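Local coordinates for endoglucanase family 5 (Clostridium acetobutylicum ATCC 824, PDB 6PZ7), which probably hydrolyses internal beta-1,4-glycosidic bonds in cellulose and related plant polysaccharides as a broad-specificity GH5_4 endoglucanase, at residues A[239-242]-A[243-246]; A[282-285]-A[286-290]. All coordinates share one frame; numbering follows the deposited sequence.

Interaction 1: residues A[239-242]-A[243-246]; sequences GGEA and DKDA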
# COMPACT_ATOMS: atom_id res chain seq x y z
N GLY A 239 -14.62 -11.25 17.34
CA GLY A 239 -15.47 -10.44 18.17
C GLY A 239 -15.12 -10.71 19.62
O GLY A 239 -14.66 -11.77 20.03
N GLY A 240 -15.41 -9.73 20.45
CA GLY A 240 -15.27 -9.90 21.87
C GLY A 240 -14.02 -9.23 22.42
O GLY A 240 -13.15 -8.73 21.69
N GLU A 241 -13.95 -9.24 23.72
CA GLU A 241 -12.95 -8.44 24.42
C GLU A 241 -11.52 -8.86 24.11
O GLU A 241 -10.63 -8.02 23.96
CB GLU A 241 -13.21 -8.49 25.94
CG GLU A 241 -14.46 -7.73 26.38
CD GLU A 241 -14.48 -6.29 25.89
OE1 GLU A 241 -15.31 -5.97 25.00
OE2 GLU A 241 -13.64 -5.49 26.37
N ALA A 242 -11.23 -10.16 24.04
CA ALA A 242 -9.86 -10.57 23.74
C ALA A 242 -9.42 -10.13 22.36
O ALA A 242 -8.28 -9.67 22.16
CB ALA A 242 -9.71 -12.09 23.86
N ASP A 243 -10.30 -10.27 21.37
CA ASP A 243 -9.96 -9.86 20.02
C ASP A 243 -9.74 -8.36 19.93
O ASP A 243 -8.82 -7.88 19.25
CB ASP A 243 -11.08 -10.29 19.06
CG ASP A 243 -11.08 -11.76 18.76
OD1 ASP A 243 -10.05 -12.45 19.04
OD2 ASP A 243 -12.11 -12.31 18.33
N LYS A 244 -10.58 -7.59 20.60
CA LYS A 244 -10.40 -6.14 20.64
C LYS A 244 -9.11 -5.75 21.34
O LYS A 244 -8.37 -4.89 20.86
CB LYS A 244 -11.60 -5.48 21.33
CG LYS A 244 -12.90 -5.57 20.53
CD LYS A 244 -14.10 -5.05 21.30
CE LYS A 244 -15.22 -4.64 20.36
NZ LYS A 244 -16.25 -3.79 21.03
N ASP A 245 -8.81 -6.40 22.45
CA ASP A 245 -7.58 -6.08 23.18
C ASP A 245 -6.34 -6.34 22.32
O ASP A 245 -5.40 -5.54 22.34
CB ASP A 245 -7.49 -6.95 24.42
CG ASP A 245 -8.34 -6.48 25.56
OD1 ASP A 245 -9.02 -5.43 25.49
OD2 ASP A 245 -8.37 -7.25 26.56
N ALA A 246 -6.31 -7.45 21.60
CA ALA A 246 -5.11 -7.76 20.82
C ALA A 246 -4.93 -6.75 19.69
O ALA A 246 -3.81 -6.27 19.42
CB ALA A 246 -5.22 -9.17 20.24
O HOH W 1 -12.51 -11.98 21.65
O HOH W 2 -11.64 -4.61 24.88
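Asp243 bends back onto Gly239 in a local contact at the N-terminal end of helix 241-259, the longer of the two helices between barrel strands 216-221 and 265-270 of a (beta/alpha)8 fold. The key bond runs from Gly239 N to Asp243 OD2, at 2.9 Å and almost straight (172°). It uses the anti lone pair of that oxygen. The first torsion of Asp243 makes this possible: at -75°, CG lies beside its own backbone N and the carboxylate faces the incoming chain. Because Gly240 is the N-cap, the bonded amide lies one residue further out than in a classic capping box. Gly240 has no side chain to cap the Asp243 amide; a water does so instead, accepting from Asp243 N at 2.8 Å and donating to Gly239 O at 2.7 Å. Regular helix bonding begins with Lys244 N to Gly240 O (3.0 Å) and continues with Asp245 N to Glu241 O (2.9 Å). On another side of this turn, a second water donates to both Glu241 OE2 (2.6 Å) and Asp245 OD1 (2.8 Å), joining two carboxylates whose oxygens do not touch. Three acidic side chains thus gather at the amino end of the helix, where its dipole would be expected to stabilise their negative charge, and the bridging water may ease the repulsion between Glu241 and Asp245.

Interaction 2: residues A[282-285]-A[286-290]; sequences ASLA and KFYVS
Leu284 O receives Tyr288 N at 2.8 Å, the shortest of the four backbone bonds that join 282-285 to 286-290 within helix 278-294. This helix is the crossover of a beta-alpha-beta unit of the TIM barrel, connecting strands 265-270 and 298-303. Ala285 O to Val289 N (2.9 Å) and Ala282 O to Lys286 N (2.9 Å) carry the same i to i+4 pattern, while Ser283 O to Phe287 N is longer, at 3.2 Å. In the conformer described here, one of two modelled for Ser290, Lys286 O accepts both Ser290 N and, at 2.8 Å, Ser290 OG, which approach from opposite faces of the carbonyl plane. The side chains sort by face. Ala285 packs its methyl against Leu329, Thr332 and Ile333 of helix 327-334, whereas Tyr288 touches Ile267 of the barrel wall. With CG set opposite its backbone N (chi1 -165°), Tyr288 carries its ring outward from the helix to meet the ring of Phe270, on strand 265-270, with the planes about 40° apart. Its hydroxyl is hydrogen-bonded to Met222 O, so the far end of this buried side chain is held as well as its backbone N. Leu284 supplies the neighbouring apolar contact: its CD1 methyl sits at the ring edge, near the ring plane, 4.3 Å from Tyr288 CD1.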
# COMPACT_ATOMS: atom_id res chain seq x y z
N ALA A 282 -17.06 -7.85 9.28
CA ALA A 282 -17.54 -6.49 9.51
C ALA A 282 -17.25 -6.03 10.93
O ALA A 282 -16.88 -4.88 11.14
CB ALA A 282 -19.04 -6.40 9.19
N SER A 283 -17.42 -6.90 11.92
CA SER A 283 -17.06 -6.53 13.29
C SER A 283 -15.59 -6.16 13.40
O SER A 283 -15.22 -5.15 14.00
CB SER A 283 -17.39 -7.67 14.24
OG SER A 283 -18.79 -7.91 14.38
N LEU A 284 -14.73 -6.94 12.75
CA LEU A 284 -13.30 -6.65 12.74
C LEU A 284 -13.04 -5.32 12.07
O LEU A 284 -12.31 -4.47 12.59
CB LEU A 284 -12.52 -7.78 12.05
CG LEU A 284 -11.06 -7.46 11.71
CD1 LEU A 284 -10.24 -7.13 12.96
CD2 LEU A 284 -10.45 -8.66 10.99
N ALA A 285 -13.59 -5.13 10.86
CA ALA A 285 -13.31 -3.90 10.11
C ALA A 285 -13.80 -2.68 10.88
O ALA A 285 -13.13 -1.65 10.91
CB ALA A 285 -13.96 -3.96 8.73
N LYS A 286 -14.98 -2.78 11.49
CA LYS A 286 -15.50 -1.63 12.22
C LYS A 286 -14.54 -1.21 13.32
O LYS A 286 -14.22 -0.02 13.47
CB LYS A 286 -16.87 -1.97 12.81
CG LYS A 286 -17.51 -0.80 13.52
CD LYS A 286 -18.92 -1.16 14.02
CE LYS A 286 -19.55 0.00 14.77
NZ LYS A 286 -21.03 -0.15 14.91
N PHE A 287 -14.08 -2.17 14.13
CA PHE A 287 -13.18 -1.86 15.23
C PHE A 287 -11.83 -1.40 14.71
O PHE A 287 -11.26 -0.43 15.21
CB PHE A 287 -13.01 -3.06 16.15
CG PHE A 287 -12.20 -2.76 17.37
CD1 PHE A 287 -12.78 -2.14 18.47
CD2 PHE A 287 -10.85 -3.04 17.41
CE1 PHE A 287 -12.01 -1.83 19.58
CE2 PHE A 287 -10.10 -2.73 18.54
CZ PHE A 287 -10.67 -2.13 19.60
N TYR A 288 -11.30 -2.07 13.67
CA TYR A 288 -9.99 -1.73 13.14
C TYR A 288 -9.98 -0.29 12.64
O TYR A 288 -9.12 0.50 13.03
CB TYR A 288 -9.66 -2.73 12.03
CG TYR A 288 -8.23 -2.83 11.55
CD1 TYR A 288 -7.65 -4.07 11.37
CD2 TYR A 288 -7.49 -1.71 11.21
CE1 TYR A 288 -6.33 -4.21 10.87
CE2 TYR A 288 -6.17 -1.83 10.72
CZ TYR A 288 -5.61 -3.07 10.57
OH TYR A 288 -4.31 -3.11 10.06
N VAL A 289 -10.93 0.07 11.78
CA VAL A 289 -10.94 1.40 11.20
C VAL A 289 -11.18 2.45 12.28
O VAL A 289 -10.52 3.50 12.29
CB VAL A 289 -11.94 1.49 10.03
CG1 VAL A 289 -12.08 2.92 9.55
CG2 VAL A 289 -11.56 0.55 8.92
N SER A 290 -12.12 2.21 13.20
CA SER A 290 -12.43 3.24 14.20
C SER A 290 -11.29 3.40 15.19
O SER A 290 -10.93 4.54 15.54
CB SER A 290 -13.74 2.92 14.90
OG SER A 290 -13.67 1.72 15.62

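How the interactions relate
Interaction 1 lies in helix 241-259 and interaction 2 in helix 278-294, consecutive along the chain and packed side by side outside the barrel, with centres about 11 Å apart. They meet directly where Lys244 O lies 3.6 Å from Phe287 CE2. Trp238 adds a shared surface, touching Asp243 and Lys244 as well as Ser283, Leu284 and Phe287. Interaction 1 is the more peripheral, about 26 Å from the chain centre to its own centre, against about 19 Å for interaction 2. In GH5 enzymes the catalytic centre lies at the carboxyl ends of the barrel strands; both contacts belong to the surrounding helical layer.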